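Local coordinates for probable transcriptional regulator, ArsR family protein (Rhodococcus sp. RHA1, PDB 3F6O), which probably binds DNA as a dimeric transcriptional regulator of the ArsR family, with a winged helix-turn-helix fold, at residues E36-F41 against P46-H51; A22-L27 against H53-S58; Q13-A16 against R20-V23. One frame throughout, in Å; residues are numbered along the deposited sequence.

In the fold
The three contacts lie in one winged helix-turn-helix domain and meet around helix 18-28. Contact 3 joins that helix to helix 5-15, contact 2 packs it on the C-terminal half of helix 45-57, and contact 1 ties the N-terminal half of helix 45-57 to helix 34-38. Contacts 2 and 3 are the nearest pair, centres about 6 Å apart, and both touch the second subunit; the centre of contact 1 lies about 10 Å from that of contact 2 and 12 Å from that of contact 3. Val23 CG2 packs on Phe48 CE1 at 3.7 Å, and a salt bridge of 2.9 Å from Arg26 NH2 to Glu36 OE2 joins helix 18-28 to helix 34-38.

Contact 1: E36-F41 against P46-H51; sequences ELAKPF and PSFMKH
Phe48 lays one face of its ring against Ala38: the Ala38 CA stands 3.7 Å above the plane of the Phe48 ring, displaced toward the rim, and makes a CH-pi contact 16° off the ring normal. The contact joins the two helices of the helix-turn-helix motif, in which helix 34-38 leads into helix 45-57, the one that by family resemblance probably enters the DNA groove. The methyl of Ala38 lies over the same ring, Ala38 CB being 3.7 Å from Phe48 CD2. The ring of Phe41 has a face covered from within its own segment, by Pro40 CB, which sits 4.0 Å above the Phe41 ring plane, over its centre. The two phenylalanine planes are inclined by only 22°, yet they are slid so far apart, centroids of Phe41 and Phe48 5.7 Å from each other, that they barely overlap; the touch is made where Phe41 CD2 comes 3.6 Å from Phe48 CE1.

Phe48 sends its ring across to helix 34-38 because chi1 (-173°) turns CG away from its own amide nitrogen. A type I turn from Ala38 to Phe41, closed by Phe41 N on Ala38 O, brings the second ring back beside the first. Ala22 of helix 18-28 packs on Phe41. At the far end of the Phe48 ring, Phe48 CZ sits 3.6 Å from Leu37 C and 3.8 Å from Leu37 CB.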
loop_
_atom_site.group_PDB
_atom_site.type_symbol
_atom_site.label_atom_id
_atom_site.label_comp_id
_atom_site.label_asym_id
_atom_site.label_seq_id
_atom_site.Cartn_x
_atom_site.Cartn_y
_atom_site.Cartn_z
ATOM N N GLU A 36 -4.070 23.545 9.525
ATOM C CA GLU A 36 -2.862 23.702 8.755
ATOM C C GLU A 36 -2.776 22.649 7.633
ATOM O O GLU A 36 -2.522 22.987 6.459
ATOM C CB GLU A 36 -1.728 23.557 9.752
ATOM C CG GLU A 36 -0.433 23.940 9.308
ATOM C CD GLU A 36 0.615 23.818 10.420
ATOM O OE1 GLU A 36 0.294 23.757 11.679
ATOM O OE2 GLU A 36 1.781 23.804 9.992
ATOM N N LEU A 37 -3.025 21.381 7.988
ATOM C CA LEU A 37 -2.968 20.264 7.040
ATOM C C LEU A 37 -3.998 20.360 5.923
ATOM O O LEU A 37 -3.719 19.954 4.803
ATOM C CB LEU A 37 -3.094 18.907 7.767
ATOM C CG LEU A 37 -1.976 18.559 8.759
ATOM C CD1 LEU A 37 -2.344 17.304 9.609
ATOM C CD2 LEU A 37 -0.626 18.350 8.018
ATOM N N ALA A 38 -5.157 20.950 6.229
ATOM C CA ALA A 38 -6.273 21.047 5.279
ATOM C C ALA A 38 -6.062 22.100 4.186
ATOM O O ALA A 38 -6.640 21.982 3.118
ATOM C CB ALA A 38 -7.557 21.341 6.008
ATOM N N LYS A 39 -5.242 23.120 4.460
ATOM C CA LYS A 39 -5.076 24.260 3.522
ATOM C C LYS A 39 -4.835 23.905 2.024
ATOM O O LYS A 39 -5.461 24.500 1.149
ATOM C CB LYS A 39 -4.041 25.273 4.056
ATOM C CG LYS A 39 -4.469 25.971 5.345
ATOM C CD LYS A 39 -3.522 27.108 5.698
ATOM C CE LYS A 39 -3.957 27.814 6.960
ATOM N NZ LYS A 39 -3.183 29.091 7.108
ATOM N N PRO A 40 -3.950 22.932 1.713
ATOM C CA PRO A 40 -3.705 22.637 0.288
ATOM C C PRO A 40 -4.881 22.003 -0.481
ATOM O O PRO A 40 -4.816 21.865 -1.692
ATOM C CB PRO A 40 -2.516 21.645 0.330
ATOM C CG PRO A 40 -1.951 21.763 1.700
ATOM C CD PRO A 40 -3.094 22.106 2.589
ATOM N N PHE A 41 -5.941 21.610 0.209
ATOM C CA PHE A 41 -6.929 20.719 -0.400
ATOM C C PHE A 41 -8.263 21.408 -0.628
ATOM O O PHE A 41 -8.740 22.137 0.243
ATOM C CB PHE A 41 -7.059 19.426 0.432
ATOM C CG PHE A 41 -5.733 18.740 0.660
ATOM C CD1 PHE A 41 -5.071 18.105 -0.391
ATOM C CD2 PHE A 41 -5.133 18.749 1.922
ATOM C CE1 PHE A 41 -3.817 17.497 -0.190
ATOM C CE2 PHE A 41 -3.896 18.147 2.120
ATOM C CZ PHE A 41 -3.247 17.521 1.054
ATOM N N PRO A 46 -15.421 18.272 6.540
ATOM C CA PRO A 46 -15.897 16.900 6.817
ATOM C C PRO A 46 -15.223 15.838 5.945
ATOM O O PRO A 46 -14.838 14.765 6.451
ATOM C CB PRO A 46 -17.392 16.976 6.474
ATOM C CG PRO A 46 -17.754 18.407 6.795
ATOM C CD PRO A 46 -16.558 19.176 6.251
ATOM N N SER A 47 -15.072 16.129 4.660
ATOM C CA SER A 47 -14.390 15.209 3.748
ATOM C C SER A 47 -12.915 15.044 4.119
ATOM O O SER A 47 -12.373 13.940 4.048
ATOM C CB SER A 47 -14.508 15.662 2.297
ATOM O OG SER A 47 -15.880 15.731 1.924
ATOM N N PHE A 48 -12.290 16.138 4.539
ATOM C CA PHE A 48 -10.891 16.073 4.981
ATOM C C PHE A 48 -10.747 15.280 6.273
ATOM O O PHE A 48 -9.820 14.483 6.415
ATOM C CB PHE A 48 -10.271 17.455 5.138
ATOM C CG PHE A 48 -8.770 17.411 5.424
ATOM C CD1 PHE A 48 -7.862 17.008 4.437
ATOM C CD2 PHE A 48 -8.288 17.755 6.675
ATOM C CE1 PHE A 48 -6.450 16.966 4.705
ATOM C CE2 PHE A 48 -6.898 17.715 6.957
ATOM C CZ PHE A 48 -5.989 17.329 5.955
ATOM N N MET A 49 -11.678 15.490 7.195
ATOM C CA MET A 49 -11.707 14.739 8.444
ATOM C C MET A 49 -11.804 13.225 8.244
ATOM O O MET A 49 -11.276 12.465 9.034
ATOM C CB MET A 49 -12.797 15.274 9.384
ATOM C CG MET A 49 -12.489 16.665 10.016
ATOM S SD MET A 49 -10.859 16.823 10.784
ATOM C CE MET A 49 -10.865 15.455 11.924
ATOM N N LYS A 50 -12.467 12.794 7.178
ATOM C CA LYS A 50 -12.503 11.363 6.827
ATOM C C LYS A 50 -11.094 10.817 6.573
ATOM O O LYS A 50 -10.754 9.720 7.010
ATOM C CB LYS A 50 -13.397 11.138 5.606
ATOM C CG LYS A 50 -14.809 10.785 5.979
ATOM C CD LYS A 50 -15.813 11.451 5.075
ATOM C CE LYS A 50 -16.011 10.742 3.772
ATOM N NZ LYS A 50 -17.296 11.272 3.187
ATOM N N HIS A 51 -10.270 11.610 5.910
ATOM C CA HIS A 51 -8.866 11.218 5.687
ATOM C C HIS A 51 -8.033 11.210 6.971
ATOM O O HIS A 51 -7.285 10.274 7.239
ATOM C CB HIS A 51 -8.223 12.112 4.629
ATOM C CG HIS A 51 -8.841 11.958 3.280
ATOM N ND1 HIS A 51 -8.936 10.738 2.656
ATOM C CD2 HIS A 51 -9.411 12.857 2.442
ATOM C CE1 HIS A 51 -9.531 10.889 1.482
ATOM N NE2 HIS A 51 -9.826 12.168 1.328
#

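Contact 2: A22-L27 against H53-S58; sequences AVLGRL and HFLEDS
Leu55 carries this contact, dividing its two methyls between Val23 and Leu24 on the facing helix. Helices 18-28 and 45-57 are core helices of the winged helix-turn-helix domain, and residues 22-27 and 53-58 meet through aliphatic side chains alone. Their backbones stay well apart, the closest CA atoms, those of Leu24 and Leu55, being 8.7 Å from each other, so the side chains span the gap.

The CG of Leu55 stands anti to its carbonyl carbon (chi1 -77°), and chi2 of 179° then stretches CD1 away from the CA to its full length. This methyl, Leu55 CD1, meets Val23 CG1 at 3.7 Å, with Val23 CB slightly farther off. The other branch, Leu55 CD2, serves Leu24: it lies 4.0 Å from Leu24 CD1 and 4.1 Å from Leu24 CG, a looser touch. Leu24 and Leu55 run past one another in opposite directions, the end of each coming alongside the other. Val23 points its CB toward helix 45-57 and gives CG1 to Leu55. Its second methyl, CG2, is turned to Phe48, two turns earlier on helix 45-57, so one valine touches both Leu55 and Phe48.

Near the end of helix 45-57 the Phe54 carbonyl O is gripped twice: Ser58 N and Ser58 OG approach it from opposite faces of its plane, the hydroxyl donating at 2.7 Å.

Around this apolar centre, Trp60 and Ile61 touch both Leu24 and Leu55 as the chain enters strand 61-66. Ile74 of strand 69-74 and Leu15 of helix 5-15 also lie on Leu24, and Trp85 of the second subunit packs on it from across the dimer.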
loop_
_atom_site.group_PDB
_atom_site.type_symbol
_atom_site.label_atom_id
_atom_site.label_comp_id
_atom_site.label_asym_id
_atom_site.label_seq_id
_atom_site.Cartn_x
_atom_site.Cartn_y
_atom_site.Cartn_z
ATOM N N ALA A 22 -0.173 12.868 0.794
ATOM C CA ALA A 22 0.300 14.264 0.922
ATOM C C ALA A 22 0.382 14.749 2.373
ATOM O O ALA A 22 1.319 15.475 2.795
ATOM C CB ALA A 22 -0.593 15.201 0.112
ATOM N N VAL A 23 -0.636 14.393 3.137
ATOM C CA VAL A 23 -0.653 14.704 4.569
ATOM C C VAL A 23 0.498 14.015 5.264
ATOM O O VAL A 23 1.158 14.635 6.096
ATOM C CB VAL A 23 -1.976 14.271 5.197
ATOM C CG1 VAL A 23 -1.891 14.288 6.736
ATOM C CG2 VAL A 23 -3.170 15.152 4.682
ATOM N N LEU A 24 0.723 12.736 4.971
ATOM C CA LEU A 24 1.848 12.023 5.583
ATOM C C LEU A 24 3.198 12.679 5.200
ATOM O O LEU A 24 4.094 12.786 6.030
ATOM C CB LEU A 24 1.845 10.540 5.223
ATOM C CG LEU A 24 0.724 9.725 5.879
ATOM C CD1 LEU A 24 0.743 8.296 5.322
ATOM C CD2 LEU A 24 0.848 9.780 7.432
ATOM N N GLY A 25 3.305 13.127 3.952
ATOM C CA GLY A 25 4.506 13.843 3.468
ATOM C C GLY A 25 4.755 15.085 4.301
ATOM O O GLY A 25 5.876 15.343 4.717
ATOM N N ARG A 26 3.697 15.828 4.606
ATOM C CA ARG A 26 3.809 16.994 5.441
ATOM C C ARG A 26 4.199 16.634 6.872
ATOM O O ARG A 26 5.069 17.288 7.461
ATOM C CB ARG A 26 2.510 17.832 5.400
ATOM C CG ARG A 26 2.436 18.941 6.454
ATOM C CD ARG A 26 3.560 20.033 6.287
ATOM N NE ARG A 26 3.504 21.008 7.374
ATOM C CZ ARG A 26 3.919 20.771 8.617
ATOM N NH1 ARG A 26 4.439 19.585 8.951
ATOM N NH2 ARG A 26 3.817 21.723 9.531
ATOM N N LEU A 27 3.535 15.630 7.450
ATOM C CA LEU A 27 3.812 15.246 8.829
ATOM C C LEU A 27 5.196 14.621 9.013
ATOM O O LEU A 27 5.735 14.582 10.132
ATOM C CB LEU A 27 2.687 14.367 9.404
ATOM C CG LEU A 27 1.352 15.125 9.607
ATOM C CD1 LEU A 27 0.276 14.101 9.973
ATOM C CD2 LEU A 27 1.498 16.181 10.683
ATOM N N HIS A 53 -9.173 10.809 10.015
ATOM C CA HIS A 53 -9.660 9.693 10.825
ATOM C C HIS A 53 -9.147 8.349 10.314
ATOM O O HIS A 53 -8.787 7.466 11.091
ATOM C CB HIS A 53 -11.193 9.701 10.872
ATOM C CG HIS A 53 -11.746 10.798 11.725
ATOM N ND1 HIS A 53 -12.821 11.572 11.340
ATOM C CD2 HIS A 53 -11.353 11.275 12.934
ATOM C CE1 HIS A 53 -13.077 12.472 12.275
ATOM N NE2 HIS A 53 -12.202 12.313 13.253
ATOM N N PHE A 54 -9.111 8.204 8.995
ATOM C CA PHE A 54 -8.632 6.962 8.400
ATOM C C PHE A 54 -7.154 6.779 8.740
ATOM O O PHE A 54 -6.729 5.679 9.114
ATOM C CB PHE A 54 -8.883 6.935 6.881
ATOM C CG PHE A 54 -8.760 5.557 6.295
ATOM C CD1 PHE A 54 -9.889 4.822 5.976
ATOM C CD2 PHE A 54 -7.515 4.957 6.136
ATOM C CE1 PHE A 54 -9.760 3.528 5.462
ATOM C CE2 PHE A 54 -7.391 3.659 5.630
ATOM C CZ PHE A 54 -8.494 2.955 5.314
ATOM N N LEU A 55 -6.371 7.868 8.628
ATOM C CA LEU A 55 -4.940 7.858 8.999
ATOM C C LEU A 55 -4.723 7.468 10.469
ATOM O O LEU A 55 -3.824 6.687 10.804
ATOM C CB LEU A 55 -4.278 9.237 8.718
ATOM C CG LEU A 55 -3.953 9.502 7.223
ATOM C CD1 LEU A 55 -3.318 10.906 7.013
ATOM C CD2 LEU A 55 -3.031 8.383 6.658
ATOM N N GLU A 56 -5.565 7.991 11.346
ATOM C CA GLU A 56 -5.421 7.664 12.758
ATOM C C GLU A 56 -5.835 6.204 13.020
ATOM O O GLU A 56 -5.107 5.466 13.675
ATOM C CB GLU A 56 -6.171 8.647 13.670
ATOM C CG GLU A 56 -5.706 8.446 15.155
ATOM C CD GLU A 56 -6.045 9.593 16.115
ATOM O OE1 GLU A 56 -6.930 10.434 15.789
ATOM O OE2 GLU A 56 -5.411 9.620 17.220
ATOM N N ASP A 57 -6.971 5.799 12.476
ATOM C CA ASP A 57 -7.474 4.440 12.691
ATOM C C ASP A 57 -6.524 3.380 12.173
ATOM O O ASP A 57 -6.377 2.343 12.785
ATOM C CB ASP A 57 -8.858 4.249 12.069
ATOM C CG ASP A 57 -9.939 4.969 12.844
ATOM O OD1 ASP A 57 -9.729 5.309 14.029
ATOM O OD2 ASP A 57 -11.009 5.203 12.253
ATOM N N SER A 58 -5.882 3.643 11.034
ATOM C CA SER A 58 -4.916 2.709 10.482
ATOM C C SER A 58 -3.508 2.789 11.126
ATOM O O SER A 58 -2.608 2.005 10.770
ATOM C CB SER A 58 -4.854 2.871 8.955
ATOM O OG SER A 58 -4.483 4.195 8.605
#

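Contact 3: Q13-A16 against R20-V23; sequences QALA and RRAV
Arg20 and Arg21 reach back to three successive carbonyls at the end of helix 5-15, tying them to helix 18-28. The Arg20 chain bends at chi3 (-70°), bringing the edge of its guanidinium to the helix end. Arg20 NE donates to Ala14 O at 2.8 Å, nearly straight and on a lone pair in the carbonyl plane. Arg20 NH2 donates to Gln13 O at 2.9 Å, from above that carbonyl's plane; Ala16 N comes to the same oxygen from the opposite face. Arg20 NH1 makes a weak hydrogen bond to His51 ND1, and Arg20 N bonds to Asp17 OD2. A water accepts weakly from both Gln13 NE2 and Arg20 NH2. Arg21 NH1 donates to Leu15 O at 2.9 Å, its guanidinium almost coplanar with that oxygen, while NH2 bonds to Asn9 OD1 of the second subunit. Gln13 NE2 finds its stronger partner in Gln13 OE1 of that subunit. A leucine in place of Arg20 would probably leave Ala14 O without its side-chain donor, Gln13 O without the guanidinium and Phe54 without its cation. Phe54 of helix 45-57 packs on Gln13 and Ala14 and pairs cation-pi with Arg20, so the junction rests on that third helix.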
loop_
_atom_site.group_PDB
_atom_site.type_symbol
_atom_site.label_atom_id
_atom_site.label_comp_id
_atom_site.label_asym_id
_atom_site.label_seq_id
_atom_site.Cartn_x
_atom_site.Cartn_y
_atom_site.Cartn_z
ATOM N N GLN A 13 -4.357 0.413 2.526
ATOM C CA GLN A 13 -5.512 1.200 2.065
ATOM C C GLN A 13 -5.344 2.700 2.334
ATOM O O GLN A 13 -5.781 3.551 1.537
ATOM C CB GLN A 13 -6.806 0.684 2.724
ATOM C CG GLN A 13 -8.069 1.345 2.191
ATOM C CD GLN A 13 -8.355 1.010 0.753
ATOM O OE1 GLN A 13 -8.685 -0.124 0.431
ATOM N NE2 GLN A 13 -8.240 2.004 -0.134
ATOM N N ALA A 14 -4.709 3.021 3.459
ATOM C CA ALA A 14 -4.472 4.404 3.827
ATOM C C ALA A 14 -3.603 5.086 2.778
ATOM O O ALA A 14 -3.864 6.228 2.409
ATOM C CB ALA A 14 -3.853 4.508 5.213
ATOM N N LEU A 15 -2.591 4.374 2.293
ATOM C CA LEU A 15 -1.670 4.917 1.284
ATOM C C LEU A 15 -2.244 4.997 -0.142
ATOM O O LEU A 15 -1.626 5.605 -1.028
ATOM C CB LEU A 15 -0.364 4.087 1.258
ATOM C CG LEU A 15 0.478 4.100 2.522
ATOM C CD1 LEU A 15 1.807 3.322 2.333
ATOM C CD2 LEU A 15 0.745 5.523 3.001
ATOM N N ALA A 16 -3.414 4.388 -0.372
ATOM C CA ALA A 16 -4.018 4.385 -1.709
ATOM C C ALA A 16 -4.575 5.754 -2.133
ATOM O O ALA A 16 -4.844 5.980 -3.312
ATOM C CB ALA A 16 -5.096 3.299 -1.787
ATOM N N ARG A 20 -4.149 11.589 1.538
ATOM C CA ARG A 20 -3.527 10.969 2.700
ATOM C C ARG A 20 -2.018 10.870 2.538
ATOM O O ARG A 20 -1.288 11.149 3.480
ATOM C CB ARG A 20 -4.160 9.609 2.998
ATOM C CG ARG A 20 -5.618 9.750 3.434
ATOM C CD ARG A 20 -6.128 8.454 4.042
ATOM N NE ARG A 20 -6.326 7.326 3.106
ATOM C CZ ARG A 20 -7.493 6.948 2.571
ATOM N NH1 ARG A 20 -8.590 7.695 2.737
ATOM N NH2 ARG A 20 -7.569 5.827 1.833
ATOM N N ARG A 21 -1.540 10.474 1.350
ATOM C CA ARG A 21 -0.079 10.438 1.120
ATOM C C ARG A 21 0.531 11.834 1.277
ATOM O O ARG A 21 1.613 11.967 1.864
ATOM C CB ARG A 21 0.293 9.828 -0.242
ATOM C CG ARG A 21 0.034 8.308 -0.353
ATOM C CD ARG A 21 0.717 7.695 -1.595
ATOM N NE ARG A 21 0.463 8.494 -2.804
ATOM C CZ ARG A 21 -0.599 8.341 -3.579
ATOM N NH1 ARG A 21 -1.488 7.394 -3.293
ATOM N NH2 ARG A 21 -0.769 9.105 -4.663
ATOM N N ALA A 22 -0.173 12.868 0.794
ATOM C CA ALA A 22 0.300 14.264 0.922
ATOM C C ALA A 22 0.382 14.749 2.373
ATOM O O ALA A 22 1.319 15.475 2.795
ATOM C CB ALA A 22 -0.593 15.201 0.112
ATOM N N VAL A 23 -0.636 14.393 3.137
ATOM C CA VAL A 23 -0.653 14.704 4.569
ATOM C C VAL A 23 0.498 14.015 5.264
ATOM O O VAL A 23 1.158 14.635 6.096
ATOM C CB VAL A 23 -1.976 14.271 5.197
ATOM C CG1 VAL A 23 -1.891 14.288 6.736
ATOM C CG2 VAL A 23 -3.170 15.152 4.682
HETATM O O HOH W 1 -8.737 4.929 -1.017
#